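Vibralactone Cyclase (Boreostereum vibrans, PDB 6KD0) catalyses the cyclization that forms the fused bicyclic beta-lactone of vibralactone, using an alpha/beta-hydrolase fold. Local coordinates at residues 156-161 against 193-198; 165-170 against 197-202; 240-245 against 280-285. All blocks are in the same frame, centred on the assembly; numbering follows the deposited sequence.

Contact 1: residues 156-161 against 193-198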
ATOM      1  N   ALA A 156       0.011 -15.625   7.764  1.00 20.51           N
ATOM      2  CA  ALA A 156      -0.132 -16.019   6.367  1.00 24.93           C
ATOM      3  C   ALA A 156       1.025 -16.899   5.923  1.00 23.02           C
ATOM      4  O   ALA A 156       0.821 -17.875   5.194  1.00 27.15           O
ATOM      5  CB  ALA A 156      -0.237 -14.784   5.471  1.00 19.25           C
ATOM      6  N   ALA A 157       2.255 -16.562   6.346  1.00 23.47           N
ATOM      7  CA  ALA A 157       3.404 -17.405   6.028  1.00 25.71           C
ATOM      8  C   ALA A 157       3.248 -18.795   6.640  1.00 24.68           C
ATOM      9  O   ALA A 157       3.445 -19.811   5.964  1.00 27.67           O
ATOM     10  CB  ALA A 157       4.702 -16.743   6.505  1.00 21.70           C
ATOM     11  N   ALA A 158       2.853 -18.866   7.905  1.00 23.74           N
ATOM     12  CA  ALA A 158       2.875 -20.165   8.576  1.00 26.29           C
ATOM     13  C   ALA A 158       1.683 -21.040   8.194  1.00 30.71           C
ATOM     14  O   ALA A 158       1.775 -22.274   8.237  1.00 28.45           O
ATOM     15  CB  ALA A 158       2.922 -19.964  10.088  1.00 24.36           C
ATOM     16  N   ASN A 159       0.560 -20.428   7.838  1.00 21.86           N
ATOM     17  CA  ASN A 159      -0.677 -21.139   7.580  1.00 23.48           C
ATOM     18  C   ASN A 159      -1.024 -21.138   6.107  1.00 24.00           C
ATOM     19  O   ASN A 159      -2.163 -21.437   5.751  1.00 26.23           O
ATOM     20  CB  ASN A 159      -1.809 -20.524   8.396  1.00 24.80           C
ATOM     21  CG  ASN A 159      -1.601 -20.708   9.889  1.00 34.32           C
ATOM     22  OD1 ASN A 159      -1.903 -21.771  10.438  1.00 33.96           O
ATOM     23  ND2 ASN A 159      -1.060 -19.685  10.552  1.00 26.81           N
ATOM     24  N   ALA A 160      -0.056 -20.815   5.246  1.00 24.80           N
ATOM     25  CA  ALA A 160      -0.324 -20.694   3.813  1.00 23.12           C
ATOM     26  C   ALA A 160      -1.040 -21.916   3.260  1.00 24.97           C
ATOM     27  O   ALA A 160      -2.017 -21.785   2.512  1.00 22.95           O
ATOM     28  CB  ALA A 160       0.978 -20.470   3.050  1.00 23.56           C
ATOM     29  N   GLY A 161      -0.576 -23.114   3.620  1.00 29.55           N
ATOM     30  CA  GLY A 161      -1.118 -24.321   3.009  1.00 27.60           C
ATOM     31  C   GLY A 161      -2.603 -24.488   3.230  1.00 28.55           C
ATOM     32  O   GLY A 161      -3.301 -25.065   2.389  1.00 29.62           O
ATOM     33  N   ASP A 193      13.981 -11.103  11.176  1.00 25.41           N
ATOM     34  CA  ASP A 193      13.340 -12.057  12.074  1.00 22.77           C
ATOM     35  C   ASP A 193      13.614 -13.480  11.595  1.00 23.50           C
ATOM     36  O   ASP A 193      13.193 -13.840  10.485  1.00 26.65           O
ATOM     37  CB  ASP A 193      11.847 -11.784  12.121  1.00 22.52           C
ATOM     38  CG  ASP A 193      11.111 -12.593  13.184  1.00 21.77           C
ATOM     39  OD1 ASP A 193      11.658 -13.580  13.717  1.00 23.68           O
ATOM     40  OD2 ASP A 193       9.955 -12.230  13.489  1.00 22.05           O
ATOM     41  N   PRO A 194      14.287 -14.326  12.389  1.00 22.15           N
ATOM     42  CA  PRO A 194      14.543 -15.698  11.931  1.00 23.59           C
ATOM     43  C   PRO A 194      13.275 -16.494  11.666  1.00 27.15           C
ATOM     44  O   PRO A 194      13.346 -17.504  10.955  1.00 24.41           O
ATOM     45  CB  PRO A 194      15.382 -16.318  13.064  1.00 26.67           C
ATOM     46  CG  PRO A 194      15.270 -15.427  14.210  1.00 22.13           C
ATOM     47  CD  PRO A 194      14.852 -14.062  13.726  1.00 22.32           C
ATOM     48  N   PHE A 195      12.114 -16.046  12.165  1.00 24.51           N
ATOM     49  CA  PHE A 195      10.846 -16.706  11.839  1.00 24.73           C
ATOM     50  C   PHE A 195      10.660 -16.869  10.336  1.00 23.83           C
ATOM     51  O   PHE A 195      10.049 -17.842   9.881  1.00 26.28           O
ATOM     52  CB  PHE A 195       9.667 -15.911  12.399  1.00 21.88           C
ATOM     53  CG  PHE A 195       8.326 -16.473  12.017  1.00 24.06           C
ATOM     54  CD1 PHE A 195       7.748 -17.481  12.771  1.00 31.56           C
ATOM     55  CD2 PHE A 195       7.649 -16.004  10.894  1.00 22.56           C
ATOM     56  CE1 PHE A 195       6.512 -18.006  12.424  1.00 31.44           C
ATOM     57  CE2 PHE A 195       6.421 -16.522  10.539  1.00 24.68           C
ATOM     58  CZ  PHE A 195       5.846 -17.527  11.310  1.00 28.31           C
ATOM     59  N   PHE A 196      11.147 -15.910   9.558  1.00 21.40           N
ATOM     60  CA  PHE A 196      10.931 -15.875   8.117  1.00 25.00           C
ATOM     61  C   PHE A 196      12.073 -16.504   7.335  1.00 30.92           C
ATOM     62  O   PHE A 196      12.044 -16.457   6.100  1.00 29.25           O
ATOM     63  CB  PHE A 196      10.733 -14.424   7.646  1.00 25.03           C
ATOM     64  CG  PHE A 196       9.369 -13.861   7.975  1.00 23.47           C
ATOM     65  CD1 PHE A 196       8.273 -14.169   7.192  1.00 22.50           C
ATOM     66  CD2 PHE A 196       9.188 -13.055   9.085  1.00 20.07           C
ATOM     67  CE1 PHE A 196       7.025 -13.668   7.502  1.00 22.11           C
ATOM     68  CE2 PHE A 196       7.945 -12.547   9.403  1.00 20.61           C
ATOM     69  CZ  PHE A 196       6.860 -12.854   8.616  1.00 23.82           C
ATOM     70  N   ALA A 197      13.073 -17.077   8.022  1.00 29.99           N
ATOM     71  CA  ALA A 197      14.268 -17.584   7.347  1.00 30.59           C
ATOM     72  C   ALA A 197      13.912 -18.538   6.212  1.00 29.91           C
ATOM     73  O   ALA A 197      14.488 -18.464   5.122  1.00 30.99           O
ATOM     74  CB  ALA A 197      15.190 -18.281   8.349  1.00 31.66           C
ATOM     75  N   ASN A 198      12.959 -19.436   6.451  1.00 29.05           N
ATOM     76  CA  ASN A 198      12.591 -20.443   5.464  1.00 31.44           C
ATOM     77  C   ASN A 198      11.508 -19.990   4.493  1.00 30.86           C
ATOM     78  O   ASN A 198      11.305 -20.654   3.476  1.00 33.33           O
ATOM     79  CB  ASN A 198      12.108 -21.716   6.158  1.00 27.96           C
ATOM     80  CG  ASN A 198      13.202 -22.373   6.961  1.00 42.06           C
ATOM     81  OD1 ASN A 198      14.395 -22.109   6.742  1.00 36.65           O
ATOM     82  ND2 ASN A 198      12.812 -23.214   7.919  1.00 40.07           N
TER
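Ala157 and Phe196 mark the closest approach of the two backbones, their CA atoms 8.0 Å apart, a spacing that side chains fill; no hydrogen bond crosses between the segments. Residues 156-158 are the last turn of helix 144-158, and Asn159 is the first residue after it to leave helical geometry before a short 3-10 segment begins at Ala160. On the other side, the chain takes a 3-10 turn from Pro194, just beyond helix 178-192. An Asx turn opens it: Asp193 OD1 receives the backbone N-H of Phe195 at 2.9 Å in a nearly straight bond (165°), approached from above the carboxylate plane. The other oxygen, Asp193 OD2, is hydrogen-bonded to Tyr150 of helix 144-158, which ties the start of the turn to the same helix. In the alpha/beta-hydrolase fold these helices precede and follow strand 171-176 in the chain, and the contact joins the far end of the first to the exit of the second. Ala157 CB points toward the loop and lies 4.0 Å from Phe196 CE1, in an oblique approach, while Phe195 CE2 is a looser neighbour of the same methyl. Ala158 CB sits at the edge of the Phe195 ring, 4.0 Å from Phe195 CZ and near the ring plane. Phe195 reaches it because its CG is anti to the backbone N (chi1 176°), which carries the ring out toward the helix end. The two phenylalanines also meet each other: Phe195 CD2 stands 3.7 Å above the plane of the Phe196 ring, over its centre, and Phe196 CD2 lies at the Phe195 edge. Lys154, one turn back on the helix, makes a cation-pi contact with Phe195, and Phe171 of the central sheet packs against both Ala157 and Phe196.

Contact 2: residues 165-170 against 197-202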
ATOM      1  N   ALA A 165      -1.865 -21.788  -0.518  1.00 23.19           N
ATOM      2  CA  ALA A 165      -0.738 -20.923  -0.828  1.00 19.73           C
ATOM      3  C   ALA A 165       0.564 -21.581  -0.389  1.00 22.03           C
ATOM      4  O   ALA A 165       0.589 -22.396   0.543  1.00 21.99           O
ATOM      5  CB  ALA A 165      -0.882 -19.556  -0.149  1.00 19.30           C
ATOM      6  N   ASP A 166       1.641 -21.239  -1.084  1.00 25.36           N
ATOM      7  CA  ASP A 166       2.971 -21.702  -0.703  1.00 24.31           C
ATOM      8  C   ASP A 166       3.946 -20.554  -0.934  1.00 22.73           C
ATOM      9  O   ASP A 166       4.267 -20.229  -2.086  1.00 24.83           O
ATOM     10  CB  ASP A 166       3.371 -22.960  -1.489  1.00 28.30           C
ATOM     11  CG  ASP A 166       4.804 -23.422  -1.191  1.00 29.20           C
ATOM     12  OD1 ASP A 166       5.488 -22.816  -0.330  1.00 29.45           O
ATOM     13  OD2 ASP A 166       5.237 -24.410  -1.826  1.00 37.08           O
ATOM     14  N   PRO A 167       4.426 -19.914   0.137  1.00 23.75           N
ATOM     15  CA  PRO A 167       5.305 -18.751  -0.037  1.00 24.01           C
ATOM     16  C   PRO A 167       6.622 -19.090  -0.700  1.00 23.47           C
ATOM     17  O   PRO A 167       7.289 -18.183  -1.213  1.00 23.21           O
ATOM     18  CB  PRO A 167       5.501 -18.234   1.396  1.00 26.41           C
ATOM     19  CG  PRO A 167       5.176 -19.372   2.284  1.00 27.60           C
ATOM     20  CD  PRO A 167       4.169 -20.225   1.549  1.00 23.37           C
ATOM     21  N   LYS A 168       7.022 -20.366  -0.715  1.00 23.62           N
ATOM     22  CA  LYS A 168       8.188 -20.763  -1.494  1.00 27.90           C
ATOM     23  C   LYS A 168       7.965 -20.565  -2.982  1.00 29.85           C
ATOM     24  O   LYS A 168       8.942 -20.462  -3.727  1.00 26.28           O
ATOM     25  CB  LYS A 168       8.545 -22.228  -1.234  1.00 31.02           C
ATOM     26  CG  LYS A 168       8.791 -22.577   0.223  1.00 32.33           C
ATOM     27  CD  LYS A 168      10.176 -22.183   0.686  1.00 42.83           C
ATOM     28  CE  LYS A 168      11.225 -23.169   0.198  1.00 54.74           C
ATOM     29  NZ  LYS A 168      12.374 -22.485  -0.465  1.00 62.09           N
ATOM     30  N   LYS A 169       6.709 -20.509  -3.425  1.00 23.71           N
ATOM     31  CA  LYS A 169       6.411 -20.210  -4.817  1.00 26.12           C
ATOM     32  C   LYS A 169       6.425 -18.716  -5.109  1.00 27.96           C
ATOM     33  O   LYS A 169       6.263 -18.321  -6.268  1.00 27.09           O
ATOM     34  CB  LYS A 169       5.054 -20.811  -5.190  1.00 23.27           C
ATOM     35  CG  LYS A 169       5.017 -22.319  -4.960  1.00 29.85           C
ATOM     36  CD  LYS A 169       3.870 -22.979  -5.700  1.00 30.98           C
ATOM     37  CE  LYS A 169       4.018 -24.500  -5.695  1.00 29.65           C
ATOM     38  NZ  LYS A 169       2.917 -25.141  -6.498  1.00 33.70           N
ATOM     39  N   GLY A 170       6.664 -17.890  -4.100  1.00 24.40           N
ATOM     40  CA  GLY A 170       6.594 -16.455  -4.256  1.00 25.67           C
ATOM     41  C   GLY A 170       5.860 -15.900  -3.064  1.00 23.29           C
ATOM     42  O   GLY A 170       4.851 -16.469  -2.642  1.00 20.60           O
ATOM     43  N   ALA A 197      13.073 -17.077   8.022  1.00 29.99           N
ATOM     44  CA  ALA A 197      14.268 -17.584   7.347  1.00 30.59           C
ATOM     45  C   ALA A 197      13.912 -18.538   6.212  1.00 29.91           C
ATOM     46  O   ALA A 197      14.488 -18.464   5.122  1.00 30.99           O
ATOM     47  CB  ALA A 197      15.190 -18.281   8.349  1.00 31.66           C
ATOM     48  N   ASN A 198      12.959 -19.436   6.451  1.00 29.05           N
ATOM     49  CA  ASN A 198      12.591 -20.443   5.464  1.00 31.44           C
ATOM     50  C   ASN A 198      11.508 -19.990   4.493  1.00 30.86           C
ATOM     51  O   ASN A 198      11.305 -20.654   3.476  1.00 33.33           O
ATOM     52  CB  ASN A 198      12.108 -21.716   6.158  1.00 27.96           C
ATOM     53  CG  ASN A 198      13.202 -22.373   6.961  1.00 42.06           C
ATOM     54  OD1 ASN A 198      14.395 -22.109   6.742  1.00 36.65           O
ATOM     55  ND2 ASN A 198      12.812 -23.214   7.919  1.00 40.07           N
ATOM     56  N   THR A 199      10.773 -18.926   4.809  1.00 26.62           N
ATOM     57  CA  THR A 199       9.738 -18.376   3.930  1.00 27.80           C
ATOM     58  C   THR A 199       9.931 -16.866   3.816  1.00 24.33           C
ATOM     59  O   THR A 199       9.073 -16.085   4.233  1.00 26.60           O
ATOM     60  CB  THR A 199       8.338 -18.719   4.448  1.00 25.22           C
ATOM     61  OG1 THR A 199       8.119 -18.073   5.715  1.00 25.45           O
ATOM     62  CG2 THR A 199       8.171 -20.235   4.613  1.00 29.85           C
ATOM     63  N   PRO A 200      11.059 -16.420   3.264  1.00 21.78           N
ATOM     64  CA  PRO A 200      11.320 -14.984   3.193  1.00 21.29           C
ATOM     65  C   PRO A 200      10.416 -14.313   2.178  1.00 22.97           C
ATOM     66  O   PRO A 200       9.929 -14.933   1.225  1.00 19.54           O
ATOM     67  CB  PRO A 200      12.785 -14.905   2.745  1.00 25.96           C
ATOM     68  CG  PRO A 200      12.943 -16.128   1.892  1.00 24.81           C
ATOM     69  CD  PRO A 200      12.135 -17.196   2.620  1.00 25.97           C
ATOM     70  N   LEU A 201      10.215 -13.014   2.383  1.00 20.56           N
ATOM     71  CA  LEU A 201       9.580 -12.204   1.353  1.00 24.25           C
ATOM     72  C   LEU A 201      10.431 -12.255   0.092  1.00 24.88           C
ATOM     73  O   LEU A 201      11.660 -12.207   0.165  1.00 24.76           O
ATOM     74  CB  LEU A 201       9.430 -10.760   1.831  1.00 20.82           C
ATOM     75  CG  LEU A 201       8.362 -10.530   2.898  1.00 19.82           C
ATOM     76  CD1 LEU A 201       8.426  -9.083   3.409  1.00 17.73           C
ATOM     77  CD2 LEU A 201       6.972 -10.811   2.331  1.00 21.15           C
ATOM     78  N   THR A 202       9.785 -12.374  -1.069  1.00 21.44           N
ATOM     79  CA  THR A 202      10.515 -12.349  -2.331  1.00 22.20           C
ATOM     80  C   THR A 202      10.286 -11.071  -3.132  1.00 24.90           C
ATOM     81  O   THR A 202      10.857 -10.927  -4.215  1.00 22.22           O
ATOM     82  CB  THR A 202      10.156 -13.568  -3.191  1.00 27.46           C
ATOM     83  OG1 THR A 202       8.767 -13.514  -3.553  1.00 23.69           O
ATOM     84  CG2 THR A 202      10.400 -14.844  -2.410  1.00 21.77           C
TER
HETATM   85  O   HOH W   1       9.466 -17.571   0.421  1.00 23.52           O
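Pro167 and Thr199 bury the most surface in this contact, followed by Thr202, which meets Gly170 farther along. Pro167 directs its CB toward the opposite loop, and CG of its ring touches two atoms of the threonine, Thr199 CB and Thr199 CG2, both at 3.9 Å, the two side chains crossing at a slant. Thr199 turns its methyl to the proline because CG2 stands anti to the carbonyl carbon, with OG1 tucked between the backbone N and C (chi1 65°). Beside this pair a water bridges the backbones, donating to Pro167 O and to Pro200 O, each at 2.8 Å, and thereby linking two carbonyls that could not bond to each other directly. Both segments are loops of the alpha/beta-hydrolase fold that run into neighbouring parallel strands of the central sheet: residues 165-170 lead into strand 171-176, the loop 197-202 leads into strand 203-207, and the contact brings them together just before those strands begin. There Thr202 OG1 lies 3.7 Å from Gly170 CA, a packing contact; the polar partner of this hydroxyl is the backbone N of Phe171, and Thr202 and Phe171 are also joined by a backbone hydrogen bond. Gly170 adopts phi and psi of 136° and 137°, a backbone conformation accessible essentially to glycine. An Asx turn shapes the start of 165-170, Asp166 OD1 accepting from Lys168 N from above the carboxylate plane. The chain of Lys168, bent at three successive torsions, brings its CD to 3.4 Å from Asn198 O.

Contact 3: residues 240-245 against 280-285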
ATOM      1  N   LYS A 240      -1.777  19.892   5.399  1.00 23.55           N
ATOM      2  CA  LYS A 240      -2.540  19.920   6.637  1.00 22.32           C
ATOM      3  C   LYS A 240      -3.067  18.532   7.000  1.00 22.62           C
ATOM      4  O   LYS A 240      -3.014  18.129   8.169  1.00 20.48           O
ATOM      5  CB  LYS A 240      -3.689  20.923   6.492  1.00 22.27           C
ATOM      6  CG  LYS A 240      -4.568  21.071   7.718  1.00 26.21           C
ATOM      7  CD  LYS A 240      -5.641  22.125   7.475  1.00 26.85           C
ATOM      8  CE  LYS A 240      -6.510  22.305   8.713  1.00 19.85           C
ATOM      9  NZ  LYS A 240      -7.539  23.371   8.543  1.00 24.49           N
ATOM     10  N   GLU A 241      -3.575  17.793   6.008  1.00 20.25           N
ATOM     11  CA  GLU A 241      -4.125  16.460   6.249  1.00 21.56           C
ATOM     12  C   GLU A 241      -3.024  15.472   6.616  1.00 18.70           C
ATOM     13  O   GLU A 241      -3.213  14.604   7.481  1.00 16.96           O
ATOM     14  CB  GLU A 241      -4.891  15.983   5.009  1.00 20.09           C
ATOM     15  CG  GLU A 241      -6.253  16.648   4.818  1.00 23.64           C
ATOM     16  CD  GLU A 241      -6.935  16.240   3.519  1.00 29.13           C
ATOM     17  OE1 GLU A 241      -8.136  15.895   3.547  1.00 33.83           O
ATOM     18  OE2 GLU A 241      -6.271  16.262   2.467  1.00 25.88           O
ATOM     19  N   VAL A 242      -1.866  15.585   5.955  1.00 20.16           N
ATOM     20  CA  VAL A 242      -0.724  14.737   6.290  1.00 19.07           C
ATOM     21  C   VAL A 242      -0.362  14.904   7.765  1.00 19.88           C
ATOM     22  O   VAL A 242      -0.222  13.921   8.519  1.00 18.46           O
ATOM     23  CB  VAL A 242       0.459  15.060   5.360  1.00 17.90           C
ATOM     24  CG1 VAL A 242       1.751  14.434   5.890  1.00 20.04           C
ATOM     25  CG2 VAL A 242       0.153  14.551   3.941  1.00 19.41           C
ATOM     26  N   TYR A 243      -0.212  16.160   8.199  1.00 18.88           N
ATOM     27  CA  TYR A 243       0.122  16.427   9.599  1.00 21.33           C
ATOM     28  C   TYR A 243      -0.972  15.920  10.539  1.00 20.03           C
ATOM     29  O   TYR A 243      -0.684  15.420  11.638  1.00 20.54           O
ATOM     30  CB  TYR A 243       0.357  17.930   9.804  1.00 21.99           C
ATOM     31  CG  TYR A 243       1.759  18.376   9.454  1.00 25.64           C
ATOM     32  CD1 TYR A 243       2.286  18.132   8.194  1.00 25.27           C
ATOM     33  CD2 TYR A 243       2.560  19.026  10.389  1.00 27.04           C
ATOM     34  CE1 TYR A 243       3.579  18.532   7.859  1.00 26.10           C
ATOM     35  CE2 TYR A 243       3.846  19.432  10.073  1.00 31.62           C
ATOM     36  CZ  TYR A 243       4.349  19.186   8.805  1.00 35.73           C
ATOM     37  OH  TYR A 243       5.629  19.577   8.476  1.00 36.71           O
ATOM     38  N   TRP A 244      -2.237  16.035  10.125  1.00 17.58           N
ATOM     39  CA  TRP A 244      -3.318  15.568  10.992  1.00 18.75           C
ATOM     40  C   TRP A 244      -3.274  14.047  11.160  1.00 21.23           C
ATOM     41  O   TRP A 244      -3.463  13.534  12.267  1.00 20.47           O
ATOM     42  CB  TRP A 244      -4.664  16.046  10.438  1.00 18.22           C
ATOM     43  CG  TRP A 244      -5.878  15.695  11.257  1.00 22.14           C
ATOM     44  CD1 TRP A 244      -6.215  16.179  12.493  1.00 24.34           C
ATOM     45  CD2 TRP A 244      -6.941  14.826  10.862  1.00 21.88           C
ATOM     46  NE1 TRP A 244      -7.422  15.641  12.896  1.00 24.86           N
ATOM     47  CE2 TRP A 244      -7.884  14.808  11.911  1.00 23.09           C
ATOM     48  CE3 TRP A 244      -7.178  14.044   9.726  1.00 21.86           C
ATOM     49  CZ2 TRP A 244      -9.053  14.051  11.853  1.00 20.90           C
ATOM     50  CZ3 TRP A 244      -8.340  13.299   9.669  1.00 22.50           C
ATOM     51  CH2 TRP A 244      -9.262  13.308  10.728  1.00 24.28           C
ATOM     52  N   PHE A 245      -3.036  13.305  10.069  1.00 20.24           N
ATOM     53  CA  PHE A 245      -2.957  11.849  10.174  1.00 19.46           C
ATOM     54  C   PHE A 245      -1.762  11.419  11.030  1.00 18.75           C
ATOM     55  O   PHE A 245      -1.851  10.443  11.796  1.00 18.64           O
ATOM     56  CB  PHE A 245      -2.896  11.207   8.777  1.00 16.64           C
ATOM     57  CG  PHE A 245      -4.230  11.141   8.065  1.00 18.64           C
ATOM     58  CD1 PHE A 245      -5.279  10.395   8.580  1.00 19.57           C
ATOM     59  CD2 PHE A 245      -4.419  11.806   6.858  1.00 26.04           C
ATOM     60  CE1 PHE A 245      -6.513  10.335   7.915  1.00 21.93           C
ATOM     61  CE2 PHE A 245      -5.645  11.749   6.193  1.00 25.44           C
ATOM     62  CZ  PHE A 245      -6.691  11.018   6.729  1.00 22.00           C
ATOM     63  N   TRP A 280       1.398  14.764  -8.029  1.00 21.12           N
ATOM     64  CA  TRP A 280       0.774  15.932  -7.410  1.00 18.95           C
ATOM     65  C   TRP A 280       0.343  15.587  -5.988  1.00 21.92           C
ATOM     66  O   TRP A 280      -0.839  15.441  -5.690  1.00 21.05           O
ATOM     67  CB  TRP A 280      -0.413  16.385  -8.253  1.00 23.40           C
ATOM     68  CG  TRP A 280      -0.956  17.751  -7.941  1.00 23.93           C
ATOM     69  CD1 TRP A 280      -0.525  18.629  -6.979  1.00 24.62           C
ATOM     70  CD2 TRP A 280      -2.056  18.391  -8.601  1.00 24.23           C
ATOM     71  NE1 TRP A 280      -1.287  19.778  -7.012  1.00 27.29           N
ATOM     72  CE2 TRP A 280      -2.234  19.653  -7.998  1.00 26.95           C
ATOM     73  CE3 TRP A 280      -2.915  18.012  -9.639  1.00 26.44           C
ATOM     74  CZ2 TRP A 280      -3.231  20.544  -8.411  1.00 24.05           C
ATOM     75  CZ3 TRP A 280      -3.906  18.903 -10.045  1.00 28.51           C
ATOM     76  CH2 TRP A 280      -4.050  20.148  -9.432  1.00 27.78           C
ATOM     77  N   ASP A 281       1.333  15.480  -5.097  1.00 22.74           N
ATOM     78  CA  ASP A 281       1.149  14.771  -3.836  1.00 21.12           C
ATOM     79  C   ASP A 281       2.189  15.287  -2.849  1.00 21.73           C
ATOM     80  O   ASP A 281       3.390  15.239  -3.150  1.00 22.02           O
ATOM     81  CB  ASP A 281       1.286  13.258  -4.091  1.00 19.39           C
ATOM     82  CG  ASP A 281       1.035  12.391  -2.861  1.00 19.67           C
ATOM     83  OD1 ASP A 281       0.897  12.906  -1.725  1.00 21.90           O
ATOM     84  OD2 ASP A 281       0.978  11.159  -3.051  1.00 23.34           O
ATOM     85  N   PRO A 282       1.774  15.821  -1.693  1.00 19.55           N
ATOM     86  CA  PRO A 282       2.766  16.283  -0.699  1.00 22.35           C
ATOM     87  C   PRO A 282       3.686  15.180  -0.204  1.00 22.47           C
ATOM     88  O   PRO A 282       4.831  15.466   0.178  1.00 23.77           O
ATOM     89  CB  PRO A 282       1.891  16.833   0.440  1.00 22.32           C
ATOM     90  CG  PRO A 282       0.578  16.112   0.284  1.00 20.36           C
ATOM     91  CD  PRO A 282       0.391  15.991  -1.207  1.00 19.40           C
ATOM     92  N   LEU A 283       3.231  13.928  -0.206  1.00 21.31           N
ATOM     93  CA  LEU A 283       4.052  12.789   0.215  1.00 23.33           C
ATOM     94  C   LEU A 283       4.992  12.288  -0.877  1.00 22.49           C
ATOM     95  O   LEU A 283       5.673  11.275  -0.670  1.00 20.46           O
ATOM     96  CB  LEU A 283       3.145  11.626   0.650  1.00 19.51           C
ATOM     97  CG  LEU A 283       2.276  11.812   1.884  1.00 23.83           C
ATOM     98  CD1 LEU A 283       1.531  10.499   2.237  1.00 24.69           C
ATOM     99  CD2 LEU A 283       3.090  12.301   3.068  1.00 20.89           C
ATOM    100  N   ARG A 284       5.034  12.948  -2.038  1.00 22.19           N
ATOM    101  CA  ARG A 284       5.808  12.414  -3.153  1.00 19.20           C
ATOM    102  C   ARG A 284       7.286  12.291  -2.802  1.00 19.75           C
ATOM    103  O   ARG A 284       7.901  11.238  -3.010  1.00 20.98           O
ATOM    104  CB  ARG A 284       5.627  13.294  -4.393  1.00 22.24           C
ATOM    105  CG  ARG A 284       6.442  12.834  -5.602  1.00 25.36           C
ATOM    106  CD  ARG A 284       6.516  13.949  -6.666  1.00 25.57           C
ATOM    107  NE  ARG A 284       7.375  15.058  -6.242  1.00 25.82           N
ATOM    108  CZ  ARG A 284       7.109  16.349  -6.432  1.00 29.65           C
ATOM    109  NH1 ARG A 284       5.984  16.729  -7.028  1.00 26.48           N
ATOM    110  NH2 ARG A 284       7.975  17.266  -6.022  1.00 27.69           N
ATOM    111  N   ASP A 285       7.875  13.359  -2.270  1.00 22.62           N
ATOM    112  CA  ASP A 285       9.331  13.396  -2.176  1.00 22.86           C
ATOM    113  C   ASP A 285       9.877  12.503  -1.060  1.00 22.91           C
ATOM    114  O   ASP A 285      10.961  11.932  -1.223  1.00 23.67           O
ATOM    115  CB  ASP A 285       9.806  14.842  -2.044  1.00 20.44           C
ATOM    116  CG  ASP A 285       9.731  15.600  -3.373  1.00 27.31           C
ATOM    117  OD1 ASP A 285       9.648  14.949  -4.441  1.00 27.58           O
ATOM    118  OD2 ASP A 285       9.722  16.839  -3.353  1.00 28.73           O
TER
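Val242 on helix 239-249 packs both of its methyls against Leu283, and one of them also meets Pro282, in a small buried apolar contact. Pro282 and Leu283 follow Asp281, at the exit of strand 273-278, the region where the alpha/beta-hydrolase fold commonly places its catalytic acid; Asp281 fits the acid of a Ser-His-Asp triad, probably with Ser177 and His311. Leu283 CD2 lies 3.8 Å from both Val242 CG1 and Val242 CG2, the two side chains running antiparallel alongside each other. With CG1 anti to the backbone N (chi1 167°) and CG2 anti to the carbonyl carbon, both valine methyls face Leu283 CD2, and Val242 CG2 also comes to 4.0 Å from Pro282 CG. Met228 of the short helix 227-230 touches Val242 and Pro282 alike.

The proline and leucine are set by a type I beta turn from Asp281 to Arg284 that leads into helix 284-296. Asp281 OD1 caps this turn, accepting from Leu283 N at 3.0 Å from above its carboxylate plane, and Arg284 N bonds back to Asp281 O. The other carboxylate oxygen, Asp281 OD2, is hydrogen-bonded to His311 ND1. The same carboxylate thus bonds both the backbone that presents Leu283 and His311, consistent with a role in orienting the imidazole. Pro282 O is held as well, by the hydroxyl of Ser227.

Farther out, Arg284 and Asp285 form a salt bridge between consecutive residues at the start of the helix. The guanidinium grips the carboxylate side-on, through NE and NH2, and Glu230 forms a second salt bridge to NH2. Asp285 OD2 also receives the backbone N-H groups of Lys226 and Ser227. Arg284 NE lies 2.9 Å from Asp285 OD1, which sits close to the guanidinium plane but meets this donor from above its own carboxylate plane.

Contacts 1 and 2 form one continuous patch, with centres 7 Å apart; they share Ala197 and Asn198. Ala160 O and Ala165 N lie 3.0 Å apart, a probable hydrogen bond, while Ala160 CB packs at 3.5 Å on Pro167 CD, and Thr199 OG1 comes within 3.8 Å of Ala157 CB. Contact 3 is on the opposite side of the chain's centre: its centre is about 34 Å from that of either other contact, with nearest atoms about 25 Å from contact 1 and 21 Å from contact 2. It alone contains Asp281 of the probable triad, whereas contacts 1 and 2 are structural packing far from that acid.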